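Local coordinates for CaaX farnesyltransferase beta subunit Ram1 (Aspergillus fumigatus, PDB 4L9P), which probably transfers a farnesyl group from farnesyl diphosphate to the cysteine of C-terminal CaaX motifs, as the zinc-containing, peptide-binding half of an alpha-beta heterodimer, at residues B[256-261]-B[319-324]; B[326-331]-B[461-466]; B[71-76]-B[402-407]; B[99-104]-B[351-356]; B[122-127]-B[163-168]. All blocks are in the same frame, centred on the assembly; numbering follows the deposited sequence.

Contact 1 of 5, residues B[256-261]-B[319-324]; sequences CAMVVH and LACLCL
Met258 and Val259 of helix 251-263 meet Cys321 of helix 312-323 and Leu324 just beyond it in the chain, in a buried and largely apolar contact. The branch that matters most is CD1 of Leu324. It sits against the helix wall opposite, 3.7 Å from Met258 CB, 3.9 Å from the backbone Val259 N and 4.0 Å from Val259 CG2, so that one methyl group wedges between the roots of two successive side chains. Leu324 gets there with CG anti to its carbonyl carbon (chi1 -73°), and its isobutyl group then passes Val259 at a slant.

Sulfur takes the second place. The thiol of Cys321 lies alongside the base of Met258, with Cys321 SG 4.0 Å from Met258 CG. Met258 itself is bent at chi2 and chi3; this fold carries SD and CE away from Cys321 toward Phe461, while Leu288 packs on both Met258 and Cys321.

Backbone bonds stay within each segment. Val260 N and His261 N bond back to Cys256 O and Ala257 O, and Leu324 N bonds to Cys321 O at 3.0 Å.

The two segments run roughly parallel, as inner helices of an alpha-alpha toroid do, and both parent helices contribute to the isoprenoid pocket: Cys256 touches the bound farnesyl analogue, whereas the side chain of Val259 is about 8 Å from it. Aliphatic and thiol groups meet each other and the backbone of Met258 and Val259, so this pair is joined by shape and van der Waals attraction, without a directional bond to fix their register.

Contact 2 of 5, residues B[326-331]-B[461-466]; sequences GRPEVV and FSSAFS
Ser463 projects from the loop between strands 446-449 and 468-471 into the bend formed by Gly326, Arg327 and Pro328, and all the close packing centres on this one small side chain. Its OG lies 3.5 Å from Arg327 CA and equally close to Pro328 CD, while Ser463 CB rests 3.7 Å from the carbonyl Gly326 O. The hydroxyl reaches this spot because it stands opposite the serine's own backbone N (chi1 178°). Behind it, Ser463 O accepts a bond from Ser466 N at 2.9 Å, which closes a turn of the loop behind the serine.

The bend joins two consecutive helices of the alpha-alpha toroid domain, the chain turning roughly at a right angle: it follows helix 312-323, and helix 328-335 begins with Arg327 as N-cap residue. Arg327 O takes the bonds of both Val330 N and Val331 N in the first turn, and Pro328 also packs on Cys323 and Cys450.

The other side is looser. Of the Arg327 side chain, chiefly CG approaches the serine, 3.9 Å from Ser463 OG; beyond that its chain runs extended to NE in an exposed position, brushing Thr386, and the guanidinium leaves the Ser463 loop behind.

Contact 3 of 5, residues B[71-76]-B[402-407]; sequences GIPALF and SREGLT
Glu404 OE2 is enclosed by two apolar groups of the N-terminal arm and held by one charge: it lies 3.5 Å from both Pro73 CG and Phe76 CE2, and Arg408, one turn further along the same helix, forms a salt bridge to it through NE. The glutamate reaches out fully extended beyond CG, with CG anti to the backbone N (chi1 171°), and meets the proline ring from the opposite direction. Its carboxylate is turned 42° from the plane of the Phe76 ring and approaches that ring obliquely. The burial of the carboxylate probably strengthens its attraction to Arg408.

Further along the ring, Phe76 CE1 packs on the bare backbone of Gly405, 3.6 Å from Gly405 CA, while Leu75 CB lies toward the rim over one ring face. Phe76 is itself set by a turn in which its N bonds to Pro73 O at 3.0 Å. Ile341 of the alpha subunit also packs on Phe76, placing the contact beside the subunit interface.

At the start of helix 403-413, Ser402 OG accepts from Gly405 N at 2.9 Å and 163°, nearly straight. This is a classic serine N-cap, here opening a toroid helix against which the N-terminal arm is laid.

Contact 4 of 5, residues B[99-104]-B[351-356]; sequences NKCLPL and APEGGF
The ring of Pro352 turns its CB and CG toward the end of Leu102, whose CD2 lies 3.9 Å from Pro352 CG and 4.0 Å from Pro352 CB. The leucine side chain crosses the proline at about a right angle, and CD2 is the branch that touches. The flat peptide joining Ala351 to Pro352 is cis, and this puts a sharp bend in the loop just where the ring is pushed against helix 89-105. The other flat group, the carboxylate of Glu353, stands apart from the apolar pair, and its OE2 accepts a hydrogen bond from Gln94 NE2 of helix 89-105, two turns before Cys101.

Glu353 makes its own apolar contact through its stem. Cys101 SG approaches Glu353 CG at 4.0 Å, near the place where the two backbones come closest. A bend at chi2 (97°) then takes the carboxylate away from the thiol and toward Gln94. The glutamate thus offers carbon to Cys101 and a carboxylate oxygen to Gln94.

Beyond it the loop turns at Gly354, whose positive phi suits glycine. Phe356 continues through backbone bonds with Asp365, a zinc ligand. Helix 89-105 packs on this loop and on helix 403-413: Val98 and Leu105 also pack on Pro352, while Tyr409 and Cys413 of helix 403-413 pack on Cys101. Ala351, just before the cis peptide, touches Ile341 of the alpha subunit.

Contact 5 of 5, residues B[122-127]-B[163-168]; sequences PALQRK and CLLGED
Arg126, the first residue of helix 126-135, follows an inverse gamma turn centred on Gln125 and faces Leu165, where helix 151-164 runs out into a Schellman motif with Gly166 at positive phi. The guanidinium seeks the carbonyl groups at that helix end. Arg126 NH2 donates to Leu165 O at 3.0 Å with an N-H...O angle of 146°; the oxygen lies at the edge of the guanidinium, in its plane, but the donor stands 57° out of the carbonyl plane and so uses no lone pair.

Two waters widen the grip from the same plane. Water 1 accepts from Arg126 NH2 at 2.6 Å and donates to Leu164 O at 2.9 Å, and water 2 accepts from Arg126 NE at 2.8 Å with a weak bond on to Leu165 O. The chain bends at chi3 (69°) to bring NE and NH2 to this side, while NH1 bonds to the carbonyls of Asn488 and Arg490. With carbonyls and waters round its edge, the group is fixed in rotation, and a positive charge at a helix C-terminus is probably favoured by the helix dipole.

Beside this polar part, Leu165 CD2 covers one face of the guanidinium and touches Leu124 CD2 at 3.9 Å, the two leucines meeting at a slant. Leu130 and Leu133 of helix 126-135 pack on Leu165 as well. Leu124 continues toward Leu411 of helix 403-413 and Leu438 of helix 431-444, and Leu438 also receives Leu164, so the contact joins helices 126-135 and 151-164 beside the helices from late in the toroid.

Overall arrangement
The five contacts form two touching pairs and one that stands alone. Contacts 1 and 2, with centres 11 Å apart, meet through Phe461 and through the consecutive helices 312-323 and 328-335. Contacts 3 and 4, with centres 10 Å apart, meet where Phe76 and Leu75 pack on Pro352, beside the alpha subunit; the centres of contacts 1 and 4 are 33 Å apart, on opposite sides of the chain's centre. Contact 5 touches neither pair. Along the chain, contacts 5 and 1 are nested inside contact 4, itself nested inside contact 3, while contact 2 crosses both. The N-terminal region thus packs on later parts of the chain, within the toroid domain, whereas contacts 1, 2 and 5 knit the toroid itself.

Contact 1 of 5, residues B[256-261]-B[319-324]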
# COMPACT_ATOMS: atom_id res chain seq x y z
N CYS B 256 2.31 -10.16 2.50
CA CYS B 256 1.75 -11.32 1.80
C CYS B 256 2.35 -12.64 2.29
O CYS B 256 1.61 -13.62 2.47
CB CYS B 256 1.98 -11.21 0.30
SG CYS B 256 1.05 -9.86 -0.52
N ALA B 257 3.68 -12.66 2.53
CA ALA B 257 4.29 -13.89 3.03
C ALA B 257 3.71 -14.26 4.39
O ALA B 257 3.44 -15.45 4.66
CB ALA B 257 5.81 -13.71 3.14
N MET B 258 3.57 -13.27 5.27
CA MET B 258 3.10 -13.60 6.62
C MET B 258 1.63 -13.96 6.70
O MET B 258 1.25 -14.77 7.54
CB MET B 258 3.46 -12.50 7.60
CG MET B 258 4.98 -12.42 7.82
SD MET B 258 5.84 -14.04 8.26
CE MET B 258 4.89 -14.60 9.64
N VAL B 259 0.82 -13.41 5.81
CA VAL B 259 -0.59 -13.86 5.76
C VAL B 259 -0.64 -15.28 5.27
O VAL B 259 -1.41 -16.09 5.84
CB VAL B 259 -1.39 -12.94 4.82
CG1 VAL B 259 -2.70 -13.63 4.40
CG2 VAL B 259 -1.67 -11.62 5.53
N VAL B 260 0.10 -15.64 4.21
CA VAL B 260 0.12 -17.06 3.78
C VAL B 260 0.62 -17.97 4.92
O VAL B 260 0.03 -19.03 5.19
CB VAL B 260 1.00 -17.23 2.57
CG1 VAL B 260 1.27 -18.72 2.21
CG2 VAL B 260 0.33 -16.49 1.36
N HIS B 261 1.68 -17.51 5.58
CA HIS B 261 2.26 -18.31 6.68
C HIS B 261 1.22 -18.55 7.76
O HIS B 261 1.08 -19.68 8.26
CB HIS B 261 3.47 -17.53 7.19
CG HIS B 261 4.30 -18.27 8.20
ND1 HIS B 261 3.86 -18.51 9.49
CD2 HIS B 261 5.51 -18.86 8.07
CE1 HIS B 261 4.81 -19.21 10.12
NE2 HIS B 261 5.82 -19.44 9.28
N LEU B 319 1.24 -2.26 8.89
CA LEU B 319 0.47 -2.30 10.15
C LEU B 319 -0.24 -3.65 10.26
O LEU B 319 -0.28 -4.23 11.36
CB LEU B 319 -0.57 -1.19 10.15
CG LEU B 319 0.05 0.22 10.31
CD1 LEU B 319 -0.99 1.30 9.99
CD2 LEU B 319 0.67 0.38 11.73
N ALA B 320 -0.78 -4.18 9.16
CA ALA B 320 -1.43 -5.48 9.22
C ALA B 320 -0.38 -6.54 9.56
O ALA B 320 -0.64 -7.44 10.36
CB ALA B 320 -2.12 -5.82 7.86
N CYS B 321 0.82 -6.46 8.95
CA CYS B 321 1.86 -7.43 9.29
C CYS B 321 2.24 -7.32 10.77
O CYS B 321 2.41 -8.36 11.43
CB CYS B 321 3.09 -7.17 8.38
SG CYS B 321 4.26 -8.54 8.46
N LEU B 322 2.36 -6.09 11.32
CA LEU B 322 2.69 -5.95 12.77
C LEU B 322 1.62 -6.63 13.63
O LEU B 322 1.95 -7.29 14.62
CB LEU B 322 2.79 -4.48 13.19
CG LEU B 322 4.08 -3.81 12.74
CD1 LEU B 322 3.98 -2.33 13.10
CD2 LEU B 322 5.35 -4.40 13.37
N CYS B 323 0.35 -6.51 13.21
CA CYS B 323 -0.72 -7.13 13.97
C CYS B 323 -0.77 -8.65 13.82
O CYS B 323 -1.54 -9.31 14.55
CB CYS B 323 -2.09 -6.48 13.59
SG CYS B 323 -2.12 -4.73 14.18
N LEU B 324 -0.03 -9.25 12.88
CA LEU B 324 0.18 -10.70 12.89
C LEU B 324 1.25 -11.16 13.89
O LEU B 324 1.45 -12.38 14.12
CB LEU B 324 0.65 -11.14 11.47
CG LEU B 324 -0.42 -11.12 10.42
CD1 LEU B 324 0.23 -11.43 9.10
CD2 LEU B 324 -1.47 -12.20 10.71

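Contact 2 of 5, residues B[326-331]-B[461-466]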
# COMPACT_ATOMS: atom_id res chain seq x y z
N GLY B 326 1.61 -9.83 17.22
CA GLY B 326 1.20 -9.73 18.63
C GLY B 326 0.02 -8.80 18.70
O GLY B 326 -0.58 -8.47 17.65
N ARG B 327 -0.35 -8.41 19.93
CA ARG B 327 -1.53 -7.55 20.09
C ARG B 327 -1.22 -6.16 19.54
O ARG B 327 -0.12 -5.65 19.72
CB ARG B 327 -1.84 -7.45 21.58
CG ARG B 327 -2.34 -8.77 22.12
CD ARG B 327 -2.69 -8.66 23.57
NE ARG B 327 -3.49 -9.82 24.01
CZ ARG B 327 -4.26 -9.86 25.11
NH1 ARG B 327 -4.35 -8.83 25.96
NH2 ARG B 327 -4.94 -10.97 25.41
N PRO B 328 -2.20 -5.52 18.88
CA PRO B 328 -1.95 -4.19 18.29
C PRO B 328 -1.41 -3.15 19.27
O PRO B 328 -0.48 -2.40 18.98
CB PRO B 328 -3.32 -3.79 17.77
CG PRO B 328 -3.98 -5.11 17.44
CD PRO B 328 -3.52 -6.05 18.56
N GLU B 329 -1.93 -3.15 20.51
CA GLU B 329 -1.51 -2.13 21.47
C GLU B 329 -0.11 -2.41 22.05
O GLU B 329 0.46 -1.57 22.75
CB GLU B 329 -2.55 -2.07 22.64
CG GLU B 329 -2.60 -3.35 23.50
CD GLU B 329 -3.54 -4.47 23.03
OE1 GLU B 329 -3.87 -4.56 21.81
OE2 GLU B 329 -3.96 -5.32 23.90
N VAL B 330 0.44 -3.59 21.74
CA VAL B 330 1.83 -3.88 22.10
C VAL B 330 2.72 -3.58 20.92
O VAL B 330 3.67 -2.80 21.02
CB VAL B 330 2.01 -5.35 22.55
CG1 VAL B 330 3.50 -5.70 22.78
CG2 VAL B 330 1.17 -5.58 23.85
N VAL B 331 2.39 -4.16 19.77
CA VAL B 331 3.36 -4.15 18.69
C VAL B 331 3.37 -2.80 17.98
O VAL B 331 4.44 -2.27 17.72
CB VAL B 331 3.06 -5.32 17.69
CG1 VAL B 331 4.13 -5.38 16.64
CG2 VAL B 331 2.95 -6.66 18.43
N PHE B 461 0.21 -16.06 16.36
CA PHE B 461 -0.69 -15.20 15.66
C PHE B 461 -1.98 -15.16 16.47
O PHE B 461 -3.03 -14.94 15.90
CB PHE B 461 -0.99 -15.83 14.29
CG PHE B 461 0.23 -15.98 13.41
CD1 PHE B 461 0.78 -14.88 12.74
CD2 PHE B 461 0.78 -17.21 13.19
CE1 PHE B 461 1.94 -15.01 11.90
CE2 PHE B 461 1.97 -17.36 12.38
CZ PHE B 461 2.50 -16.28 11.68
N SER B 462 -1.93 -15.34 17.80
CA SER B 462 -3.20 -15.50 18.52
C SER B 462 -4.09 -14.26 18.41
O SER B 462 -5.31 -14.39 18.19
CB SER B 462 -2.94 -15.91 19.98
OG SER B 462 -4.13 -16.09 20.70
N SER B 463 -3.49 -13.08 18.52
CA SER B 463 -4.28 -11.87 18.45
C SER B 463 -4.94 -11.73 17.08
O SER B 463 -6.10 -11.30 16.95
CB SER B 463 -3.37 -10.68 18.77
OG SER B 463 -4.09 -9.46 18.66
N ALA B 464 -4.22 -12.10 16.03
CA ALA B 464 -4.77 -11.97 14.66
C ALA B 464 -6.03 -12.77 14.48
O ALA B 464 -6.86 -12.42 13.66
CB ALA B 464 -3.74 -12.43 13.61
N PHE B 465 -6.15 -13.86 15.25
CA PHE B 465 -7.36 -14.71 15.18
C PHE B 465 -8.37 -14.39 16.28
O PHE B 465 -9.29 -15.20 16.54
CB PHE B 465 -6.99 -16.20 15.10
CG PHE B 465 -6.28 -16.54 13.79
CD1 PHE B 465 -7.02 -16.64 12.61
CD2 PHE B 465 -4.89 -16.68 13.72
CE1 PHE B 465 -6.40 -16.89 11.38
CE2 PHE B 465 -4.26 -16.93 12.45
CZ PHE B 465 -5.02 -17.03 11.32
N SER B 466 -8.21 -13.24 16.91
CA SER B 466 -9.09 -12.81 18.00
C SER B 466 -10.02 -11.69 17.55
O SER B 466 -10.86 -11.22 18.33
CB SER B 466 -8.24 -12.34 19.19
OG SER B 466 -7.77 -11.02 18.98

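Contact 3 of 5, residues B[71-76]-B[402-407]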
# COMPACT_ATOMS: atom_id res chain seq x y z
N GLY B 71 -30.02 16.83 2.60
CA GLY B 71 -29.26 16.00 3.53
C GLY B 71 -27.74 16.01 3.28
O GLY B 71 -27.02 15.28 3.97
N ILE B 72 -27.30 16.84 2.33
CA ILE B 72 -25.86 16.88 1.95
C ILE B 72 -25.23 18.13 2.55
O ILE B 72 -25.54 19.24 2.13
CB ILE B 72 -25.69 16.90 0.43
CG1 ILE B 72 -26.40 15.71 -0.19
CG2 ILE B 72 -24.15 16.87 0.06
CD1 ILE B 72 -26.43 15.77 -1.67
N PRO B 73 -24.33 17.97 3.52
CA PRO B 73 -23.67 19.12 4.16
C PRO B 73 -22.80 19.93 3.20
O PRO B 73 -22.25 19.36 2.23
CB PRO B 73 -22.75 18.45 5.20
CG PRO B 73 -23.41 17.17 5.50
CD PRO B 73 -24.00 16.70 4.21
N ALA B 74 -22.67 21.23 3.47
CA ALA B 74 -21.83 22.09 2.65
C ALA B 74 -20.40 21.57 2.46
O ALA B 74 -19.78 21.85 1.42
CB ALA B 74 -21.79 23.48 3.27
N LEU B 75 -19.89 20.85 3.45
CA LEU B 75 -18.50 20.36 3.39
C LEU B 75 -18.30 19.51 2.12
O LEU B 75 -17.18 19.44 1.59
CB LEU B 75 -18.25 19.47 4.63
CG LEU B 75 -16.87 18.82 4.76
CD1 LEU B 75 -15.81 19.94 4.89
CD2 LEU B 75 -16.86 17.89 6.02
N PHE B 76 -19.36 18.85 1.64
CA PHE B 76 -19.24 17.98 0.47
C PHE B 76 -19.75 18.62 -0.82
O PHE B 76 -19.87 17.95 -1.84
CB PHE B 76 -20.00 16.68 0.75
CG PHE B 76 -19.50 16.00 1.96
CD1 PHE B 76 -18.25 15.33 1.88
CD2 PHE B 76 -20.19 16.00 3.17
CE1 PHE B 76 -17.71 14.69 3.00
CE2 PHE B 76 -19.66 15.34 4.29
CZ PHE B 76 -18.45 14.70 4.22
N SER B 402 -13.56 10.35 8.94
CA SER B 402 -14.97 10.58 8.61
C SER B 402 -15.55 9.41 7.84
O SER B 402 -15.33 9.27 6.62
CB SER B 402 -15.11 11.89 7.80
OG SER B 402 -16.48 12.02 7.39
N ARG B 403 -16.38 8.61 8.51
CA ARG B 403 -17.09 7.54 7.81
C ARG B 403 -18.08 8.11 6.79
O ARG B 403 -18.26 7.54 5.71
CB ARG B 403 -17.81 6.62 8.82
CG ARG B 403 -16.85 5.75 9.66
CD ARG B 403 -17.69 4.71 10.56
NE ARG B 403 -18.62 5.31 11.46
CZ ARG B 403 -19.91 5.04 11.52
NH1 ARG B 403 -20.50 4.07 10.76
NH2 ARG B 403 -20.63 5.70 12.41
N GLU B 404 -18.69 9.24 7.13
CA GLU B 404 -19.63 9.89 6.20
C GLU B 404 -18.87 10.23 4.90
O GLU B 404 -19.37 9.96 3.82
CB GLU B 404 -20.17 11.19 6.83
CG GLU B 404 -20.98 12.00 5.82
CD GLU B 404 -21.68 13.23 6.36
OE1 GLU B 404 -21.44 13.57 7.54
OE2 GLU B 404 -22.54 13.78 5.62
N GLY B 405 -17.72 10.91 5.04
CA GLY B 405 -16.98 11.29 3.83
C GLY B 405 -16.61 10.11 2.94
O GLY B 405 -16.80 10.12 1.72
N LEU B 406 -16.12 9.04 3.57
CA LEU B 406 -15.71 7.90 2.77
C LEU B 406 -16.88 7.26 2.06
O LEU B 406 -16.81 6.82 0.92
CB LEU B 406 -14.96 6.90 3.66
CG LEU B 406 -14.45 5.69 2.91
CD1 LEU B 406 -13.46 6.11 1.82
CD2 LEU B 406 -13.83 4.63 3.88
N THR B 407 -18.00 7.18 2.82
CA THR B 407 -19.19 6.57 2.27
C THR B 407 -19.76 7.38 1.09
O THR B 407 -20.16 6.82 0.06
CB THR B 407 -20.26 6.46 3.35
OG1 THR B 407 -19.75 5.62 4.39
CG2 THR B 407 -21.50 5.77 2.79

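Contact 4 of 5, residues B[99-104]-B[351-356]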
# COMPACT_ATOMS: atom_id res chain seq x y z
N ASN B 99 -13.64 19.05 -9.29
CA ASN B 99 -14.74 19.46 -10.17
C ASN B 99 -15.46 18.31 -10.80
O ASN B 99 -16.69 18.42 -11.03
CB ASN B 99 -14.20 20.39 -11.25
CG ASN B 99 -13.77 21.72 -10.66
OD1 ASN B 99 -14.16 22.05 -9.54
ND2 ASN B 99 -12.90 22.44 -11.35
N LYS B 100 -14.80 17.20 -11.05
CA LYS B 100 -15.50 15.98 -11.47
C LYS B 100 -16.35 15.35 -10.36
O LYS B 100 -17.44 14.80 -10.61
CB LYS B 100 -14.52 14.93 -11.99
CG LYS B 100 -13.88 15.28 -13.33
CD LYS B 100 -12.87 14.20 -13.73
CE LYS B 100 -12.11 14.68 -14.99
NZ LYS B 100 -11.07 13.77 -15.51
N CYS B 101 -15.88 15.46 -9.12
CA CYS B 101 -16.61 14.83 -8.03
C CYS B 101 -17.81 15.65 -7.60
O CYS B 101 -18.81 15.06 -7.20
CB CYS B 101 -15.68 14.66 -6.83
SG CYS B 101 -14.48 13.35 -6.99
N LEU B 102 -17.79 16.97 -7.71
CA LEU B 102 -18.87 17.81 -7.11
C LEU B 102 -20.27 17.49 -7.59
O LEU B 102 -21.15 17.34 -6.77
CB LEU B 102 -18.53 19.32 -7.18
CG LEU B 102 -17.53 19.76 -6.11
CD1 LEU B 102 -17.03 21.14 -6.44
CD2 LEU B 102 -18.19 19.74 -4.71
N PRO B 103 -20.49 17.33 -8.91
CA PRO B 103 -21.90 17.04 -9.30
C PRO B 103 -22.34 15.69 -8.79
O PRO B 103 -23.54 15.46 -8.53
CB PRO B 103 -21.87 17.01 -10.83
CG PRO B 103 -20.44 17.18 -11.21
CD PRO B 103 -19.62 17.65 -10.05
N LEU B 104 -21.42 14.73 -8.69
CA LEU B 104 -21.76 13.40 -8.17
C LEU B 104 -22.01 13.46 -6.65
O LEU B 104 -22.99 12.84 -6.16
CB LEU B 104 -20.62 12.44 -8.52
CG LEU B 104 -20.47 12.16 -10.03
CD1 LEU B 104 -19.05 11.63 -10.27
CD2 LEU B 104 -21.46 11.14 -10.48
N ALA B 351 -11.72 16.77 1.72
CA ALA B 351 -13.09 17.28 1.45
C ALA B 351 -12.93 18.27 0.33
O ALA B 351 -11.93 18.97 0.29
CB ALA B 351 -13.69 17.96 2.69
N PRO B 352 -13.88 18.33 -0.63
CA PRO B 352 -15.20 17.70 -0.53
C PRO B 352 -15.25 16.24 -0.99
O PRO B 352 -16.29 15.59 -0.81
CB PRO B 352 -16.09 18.58 -1.50
CG PRO B 352 -15.04 19.02 -2.53
CD PRO B 352 -13.79 19.32 -1.72
N GLU B 353 -14.20 15.69 -1.63
CA GLU B 353 -14.34 14.35 -2.20
C GLU B 353 -14.77 13.31 -1.18
O GLU B 353 -15.59 12.45 -1.51
CB GLU B 353 -12.97 13.87 -2.78
CG GLU B 353 -12.38 14.77 -3.85
CD GLU B 353 -11.35 15.74 -3.29
OE1 GLU B 353 -11.70 16.59 -2.44
OE2 GLU B 353 -10.18 15.66 -3.71
N GLY B 354 -14.20 13.35 0.03
CA GLY B 354 -14.53 12.42 1.11
C GLY B 354 -13.67 11.17 1.13
O GLY B 354 -13.65 10.52 2.17
N GLY B 355 -13.05 10.80 -0.00
CA GLY B 355 -12.19 9.62 -0.01
C GLY B 355 -10.77 9.88 0.45
O GLY B 355 -10.43 10.95 0.97
N PHE B 356 -9.97 8.82 0.30
CA PHE B 356 -8.58 8.88 0.76
C PHE B 356 -7.65 8.91 -0.42
O PHE B 356 -7.81 8.19 -1.42
CB PHE B 356 -8.19 7.62 1.57
CG PHE B 356 -9.08 7.35 2.76
CD1 PHE B 356 -9.21 8.28 3.79
CD2 PHE B 356 -9.70 6.13 2.87
CE1 PHE B 356 -9.99 7.98 4.92
CE2 PHE B 356 -10.43 5.80 4.03
CZ PHE B 356 -10.60 6.72 5.04

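Contact 5 of 5, residues B[122-127]-B[163-168]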
# COMPACT_ATOMS: atom_id res chain seq x y z
N PRO B 122 -26.82 7.98 -3.28
CA PRO B 122 -27.43 6.86 -4.01
C PRO B 122 -27.21 5.51 -3.35
O PRO B 122 -26.21 5.26 -2.67
CB PRO B 122 -26.78 6.93 -5.41
CG PRO B 122 -25.56 7.75 -5.22
CD PRO B 122 -25.72 8.62 -4.02
N ALA B 123 -28.13 4.61 -3.58
CA ALA B 123 -27.95 3.24 -3.13
C ALA B 123 -26.73 2.58 -3.73
O ALA B 123 -26.33 2.87 -4.88
CB ALA B 123 -29.19 2.41 -3.59
N LEU B 124 -26.20 1.62 -3.02
CA LEU B 124 -25.24 0.68 -3.60
C LEU B 124 -26.00 -0.13 -4.67
O LEU B 124 -27.03 -0.78 -4.37
CB LEU B 124 -24.68 -0.21 -2.51
CG LEU B 124 -23.62 -1.23 -3.01
CD1 LEU B 124 -22.36 -0.56 -3.57
CD2 LEU B 124 -23.28 -2.26 -1.93
N GLN B 125 -25.47 -0.14 -5.88
CA GLN B 125 -26.12 -0.79 -7.04
C GLN B 125 -25.76 -2.28 -7.06
O GLN B 125 -24.97 -2.75 -7.89
CB GLN B 125 -25.79 -0.05 -8.36
CG GLN B 125 -26.30 1.42 -8.33
CD GLN B 125 -27.83 1.56 -8.21
OE1 GLN B 125 -28.59 0.81 -8.88
NE2 GLN B 125 -28.28 2.50 -7.35
N ARG B 126 -26.31 -3.02 -6.07
CA ARG B 126 -25.86 -4.39 -5.81
C ARG B 126 -26.00 -5.30 -7.02
O ARG B 126 -25.05 -6.01 -7.37
CB ARG B 126 -26.64 -5.02 -4.63
CG ARG B 126 -26.64 -4.15 -3.37
CD ARG B 126 -27.42 -4.72 -2.08
NE ARG B 126 -26.71 -5.85 -1.54
CZ ARG B 126 -26.12 -5.89 -0.38
NH1 ARG B 126 -26.25 -4.91 0.50
NH2 ARG B 126 -25.44 -6.97 -0.12
N LYS B 127 -27.14 -5.27 -7.69
CA LYS B 127 -27.30 -6.17 -8.81
C LYS B 127 -26.30 -5.84 -9.96
O LYS B 127 -25.71 -6.73 -10.57
CB LYS B 127 -28.77 -6.12 -9.30
CG LYS B 127 -28.97 -6.75 -10.64
CD LYS B 127 -30.47 -6.70 -11.05
CE LYS B 127 -30.68 -7.25 -12.46
NZ LYS B 127 -32.16 -7.26 -12.66
N CYS B 163 -18.40 -12.10 -2.16
CA CYS B 163 -18.61 -12.34 -0.72
C CYS B 163 -19.11 -11.09 -0.01
O CYS B 163 -20.11 -11.18 0.74
CB CYS B 163 -17.35 -12.84 -0.00
SG CYS B 163 -16.86 -14.50 -0.40
N LEU B 164 -18.50 -9.94 -0.25
CA LEU B 164 -18.96 -8.71 0.38
C LEU B 164 -20.45 -8.45 0.10
O LEU B 164 -21.19 -8.07 0.98
CB LEU B 164 -18.10 -7.54 -0.14
CG LEU B 164 -16.70 -7.56 0.52
CD1 LEU B 164 -15.73 -6.75 -0.39
CD2 LEU B 164 -16.75 -6.90 1.88
N LEU B 165 -20.83 -8.67 -1.14
CA LEU B 165 -22.21 -8.44 -1.57
C LEU B 165 -23.17 -9.56 -1.13
O LEU B 165 -24.37 -9.47 -1.43
CB LEU B 165 -22.25 -8.33 -3.10
CG LEU B 165 -21.70 -6.98 -3.57
CD1 LEU B 165 -21.35 -7.06 -5.04
CD2 LEU B 165 -22.71 -5.80 -3.34
N GLY B 166 -22.68 -10.56 -0.42
CA GLY B 166 -23.57 -11.53 0.21
C GLY B 166 -23.80 -12.78 -0.59
O GLY B 166 -24.75 -13.54 -0.24
N GLU B 167 -23.01 -13.03 -1.63
CA GLU B 167 -23.11 -14.30 -2.36
C GLU B 167 -22.46 -15.45 -1.63
O GLU B 167 -21.47 -15.27 -0.88
CB GLU B 167 -22.51 -14.23 -3.75
CG GLU B 167 -23.08 -13.09 -4.58
CD GLU B 167 -24.49 -13.37 -5.02
OE1 GLU B 167 -24.67 -14.04 -6.08
OE2 GLU B 167 -25.45 -12.95 -4.31
N ASP B 168 -22.98 -16.64 -1.90
CA ASP B 168 -22.35 -17.86 -1.42
C ASP B 168 -21.42 -18.27 -2.56
O ASP B 168 -21.89 -18.53 -3.63
CB ASP B 168 -23.43 -18.94 -1.23
CG ASP B 168 -22.89 -20.28 -0.87
OD1 ASP B 168 -21.68 -20.51 -0.84
OD2 ASP B 168 -23.72 -21.16 -0.63
O HOH W 1 -24.03 -8.28 1.57
O HOH W 2 -26.91 -8.11 -3.21